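Local coordinates for protein Sodium/sialic acid symporter SiaT (Proteus mirabilis, PDB 5NV9) that carries the sialic acid N-acetylneuraminic acid into the cell, using the sodium gradient to drive its uptake, at residues Y94-F99 / L421-I426. Sequence-based numbering, arbitrary orientation.
Sequences YFYIPF and LFMLGI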
ATOM      1  N   TYR A  94       4.320 -20.489   3.668  1.00 28.04           N
ATOM      2  CA  TYR A  94       4.686 -21.820   3.292  1.00 30.45           C
ATOM      3  C   TYR A  94       5.115 -21.957   1.851  1.00 29.44           C
ATOM      4  O   TYR A  94       6.035 -22.709   1.580  1.00 23.98           O
ATOM      5  CB  TYR A  94       3.554 -22.804   3.613  1.00 35.59           C
ATOM      6  CG  TYR A  94       3.422 -22.998   5.103  1.00 41.47           C
ATOM      7  CD1 TYR A  94       4.543 -23.396   5.875  1.00 43.91           C
ATOM      8  CD2 TYR A  94       2.204 -22.794   5.762  1.00 46.28           C
ATOM      9  CE1 TYR A  94       4.455 -23.553   7.251  1.00 44.93           C
ATOM     10  CE2 TYR A  94       2.102 -22.955   7.143  1.00 45.63           C
ATOM     11  CZ  TYR A  94       3.228 -23.345   7.878  1.00 48.86           C
ATOM     12  OH  TYR A  94       3.159 -23.495   9.252  1.00 47.94           O
ATOM     13  N   PHE A  95       4.502 -21.228   0.917  1.00 25.45           N
ATOM     14  CA  PHE A  95       4.779 -21.503  -0.502  1.00 24.80           C
ATOM     15  C   PHE A  95       5.676 -20.483  -1.166  1.00 23.38           C
ATOM     16  O   PHE A  95       6.354 -20.863  -2.131  1.00 22.41           O
ATOM     17  CB  PHE A  95       3.483 -21.664  -1.269  1.00 26.06           C
ATOM     18  CG  PHE A  95       2.681 -22.841  -0.817  1.00 31.53           C
ATOM     19  CD1 PHE A  95       3.186 -24.121  -0.949  1.00 38.57           C
ATOM     20  CD2 PHE A  95       1.422 -22.683  -0.266  1.00 34.57           C
ATOM     21  CE1 PHE A  95       2.459 -25.225  -0.508  1.00 41.28           C
ATOM     22  CE2 PHE A  95       0.676 -23.776   0.133  1.00 37.67           C
ATOM     23  CZ  PHE A  95       1.207 -25.051   0.034  1.00 39.65           C
ATOM     24  N   TYR A  96       5.675 -19.213  -0.703  1.00 21.06           N
ATOM     25  CA  TYR A  96       6.374 -18.117  -1.443  1.00 20.38           C
ATOM     26  C   TYR A  96       7.673 -17.760  -0.763  1.00 20.59           C
ATOM     27  O   TYR A  96       8.711 -17.799  -1.371  1.00 19.91           O
ATOM     28  CB  TYR A  96       5.482 -16.881  -1.589  1.00 22.30           C
ATOM     29  CG  TYR A  96       4.298 -17.000  -2.573  1.00 22.13           C
ATOM     30  CD1 TYR A  96       3.159 -17.691  -2.256  1.00 26.01           C
ATOM     31  CD2 TYR A  96       4.342 -16.357  -3.814  1.00 26.97           C
ATOM     32  CE1 TYR A  96       2.076 -17.813  -3.152  1.00 26.58           C
ATOM     33  CE2 TYR A  96       3.272 -16.421  -4.718  1.00 26.85           C
ATOM     34  CZ  TYR A  96       2.154 -17.175  -4.395  1.00 28.65           C
ATOM     35  OH  TYR A  96       1.143 -17.213  -5.327  1.00 26.19           O
ATOM     36  N   ILE A  97       7.609 -17.447   0.542  1.00 22.23           N
ATOM     37  CA  ILE A  97       8.781 -16.896   1.310  1.00 23.29           C
ATOM     38  C   ILE A  97      10.087 -17.734   1.250  1.00 23.20           C
ATOM     39  O   ILE A  97      11.189 -17.144   1.022  1.00 24.28           O
ATOM     40  CB  ILE A  97       8.388 -16.487   2.741  1.00 22.70           C
ATOM     41  CG1 ILE A  97       7.641 -15.148   2.651  1.00 24.32           C
ATOM     42  CG2 ILE A  97       9.593 -16.413   3.663  1.00 24.84           C
ATOM     43  CD1 ILE A  97       6.976 -14.698   3.945  1.00 24.51           C
ATOM     44  N   PRO A  98       9.967 -19.063   1.256  1.00 24.05           N
ATOM     45  CA  PRO A  98      11.195 -19.874   1.078  1.00 27.85           C
ATOM     46  C   PRO A  98      11.949 -19.631  -0.220  1.00 27.04           C
ATOM     47  O   PRO A  98      13.185 -19.615  -0.199  1.00 29.44           O
ATOM     48  CB  PRO A  98      10.697 -21.326   1.196  1.00 26.90           C
ATOM     49  CG  PRO A  98       9.416 -21.226   1.964  1.00 27.14           C
ATOM     50  CD  PRO A  98       8.790 -19.917   1.523  1.00 25.72           C
ATOM     51  N   PHE A  99      11.243 -19.398  -1.329  1.00 27.57           N
ATOM     52  CA  PHE A  99      11.936 -19.073  -2.592  1.00 27.89           C
ATOM     53  C   PHE A  99      12.619 -17.745  -2.519  1.00 26.23           C
ATOM     54  O   PHE A  99      13.794 -17.619  -2.893  1.00 23.79           O
ATOM     55  CB  PHE A  99      10.986 -19.113  -3.793  1.00 29.31           C
ATOM     56  CG  PHE A  99      10.605 -20.519  -4.180  1.00 30.67           C
ATOM     57  CD1 PHE A  99       9.563 -21.155  -3.568  1.00 28.90           C
ATOM     58  CD2 PHE A  99      11.328 -21.203  -5.158  1.00 33.53           C
ATOM     59  CE1 PHE A  99       9.254 -22.447  -3.903  1.00 32.90           C
ATOM     60  CE2 PHE A  99      11.002 -22.494  -5.497  1.00 31.03           C
ATOM     61  CZ  PHE A  99       9.969 -23.121  -4.856  1.00 28.07           C
ATOM     62  N   LEU A 421       1.605 -14.405 -12.789  1.00 21.99           N
ATOM     63  CA  LEU A 421       2.901 -14.951 -13.053  1.00 21.39           C
ATOM     64  C   LEU A 421       3.476 -15.657 -11.851  1.00 21.93           C
ATOM     65  O   LEU A 421       4.046 -16.715 -12.041  1.00 22.01           O
ATOM     66  CB  LEU A 421       3.875 -13.902 -13.557  1.00 21.10           C
ATOM     67  CG  LEU A 421       3.672 -13.396 -14.995  1.00 20.66           C
ATOM     68  CD1 LEU A 421       4.449 -12.100 -15.260  1.00 19.56           C
ATOM     69  CD2 LEU A 421       4.105 -14.438 -16.008  1.00 21.22           C
ATOM     70  N   PHE A 422       3.362 -15.064 -10.642  1.00 21.87           N
ATOM     71  CA  PHE A 422       3.803 -15.700  -9.426  1.00 21.54           C
ATOM     72  C   PHE A 422       2.997 -16.941  -9.084  1.00 20.79           C
ATOM     73  O   PHE A 422       3.563 -17.947  -8.637  1.00 22.30           O
ATOM     74  CB  PHE A 422       3.874 -14.706  -8.173  1.00 21.13           C
ATOM     75  CG  PHE A 422       5.025 -13.719  -8.239  1.00 19.08           C
ATOM     76  CD1 PHE A 422       4.908 -12.556  -8.928  1.00 20.85           C
ATOM     77  CD2 PHE A 422       6.239 -13.997  -7.639  1.00 20.06           C
ATOM     78  CE1 PHE A 422       5.972 -11.658  -9.015  1.00 18.11           C
ATOM     79  CE2 PHE A 422       7.291 -13.117  -7.698  1.00 18.28           C
ATOM     80  CZ  PHE A 422       7.160 -11.946  -8.396  1.00 19.31           C
HETATM   81  N   MSE A 423       1.687 -16.869  -9.226  1.00 20.94           N
HETATM   82  CA  MSE A 423       0.815 -18.027  -8.926  1.00 22.88           C
HETATM   83  C   MSE A 423       1.137 -19.175  -9.837  1.00 19.39           C
HETATM   84  O   MSE A 423       1.275 -20.323  -9.414  1.00 19.78           O
HETATM   85  CB  MSE A 423      -0.663 -17.672  -9.119  1.00 25.56           C
HETATM   86  CG  MSE A 423      -1.140 -16.615  -8.141  1.00 30.05           C
HETATM   87 SE   MSE A 423      -3.063 -16.221  -8.346  1.00 41.70          SE
HETATM   88  CE  MSE A 423      -3.580 -18.031  -7.863  1.00 30.35           C
ATOM     89  N   LEU A 424       1.353 -18.843 -11.092  1.00 21.42           N
ATOM     90  CA  LEU A 424       1.691 -19.849 -12.147  1.00 20.89           C
ATOM     91  C   LEU A 424       3.043 -20.518 -11.874  1.00 23.95           C
ATOM     92  O   LEU A 424       3.150 -21.725 -11.840  1.00 21.14           O
ATOM     93  CB  LEU A 424       1.713 -19.164 -13.511  1.00 19.86           C
ATOM     94  CG  LEU A 424       2.046 -20.071 -14.709  1.00 18.77           C
ATOM     95  CD1 LEU A 424       0.874 -20.961 -14.961  1.00 19.05           C
ATOM     96  CD2 LEU A 424       2.401 -19.279 -15.944  1.00 19.10           C
ATOM     97  N   GLY A 425       4.069 -19.704 -11.596  1.00 24.74           N
ATOM     98  CA  GLY A 425       5.380 -20.262 -11.276  1.00 23.30           C
ATOM     99  C   GLY A 425       5.363 -21.115 -10.029  1.00 24.02           C
ATOM    100  O   GLY A 425       6.012 -22.165  -9.960  1.00 23.20           O
ATOM    101  N   ILE A 426       4.668 -20.630  -9.012  1.00 23.85           N
ATOM    102  CA  ILE A 426       4.708 -21.264  -7.707  1.00 23.42           C
ATOM    103  C   ILE A 426       3.853 -22.518  -7.720  1.00 23.19           C
ATOM    104  O   ILE A 426       4.238 -23.499  -7.151  1.00 24.99           O
ATOM    105  CB  ILE A 426       4.321 -20.264  -6.540  1.00 24.19           C
ATOM    106  CG1 ILE A 426       5.408 -19.184  -6.308  1.00 23.54           C
ATOM    107  CG2 ILE A 426       4.016 -20.995  -5.224  1.00 24.23           C
ATOM    108  CD1 ILE A 426       6.759 -19.659  -5.789  1.00 22.32           C
TER
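Ile426 reaches from helix 415-427 into the side of helix 89-102, where Phe95, Tyr96 and Phe99 receive it. Its CB points toward that helix and splits into two branches. CG2 meets the root of Phe95, 4.0 Å from Phe95 CB. CG1 stands beside the backbone N (chi1 -70°), which sets it over one face of the Tyr96 ring. This is a CH-pi contact: CG1 lies 4.2 Å from the ring centroid, 25° off the normal. It is displaced toward the rim, and Tyr96 CE2 is its nearest ring atom at 3.8 Å. The branch ends at CD1, which lies 3.9 Å from Phe95 O and obliquely against Phe99, 3.9 Å from Phe99 CD1. Segments 94-99 and 421-426 run almost at right angles (91°), their axes 11.1 Å apart at closest approach. In this LeuT-fold transporter they join residues far apart in sequence near the cytoplasmic side, well away from the sialic acid and sodium sites. Tyr96 also reaches across with its ring and hydroxyl. Phe422 CB touches the edge of the Tyr96 ring, in the ring plane, 3.9 Å from Tyr96 CE2. The Tyr96 OH ends beside the root of Met423, a selenomethionine, 3.7 Å from Met423 CG. Tyr111 of helix 110-115 also packs on Ile426, and Phe427 meets the Phe95 ring edge-to-face.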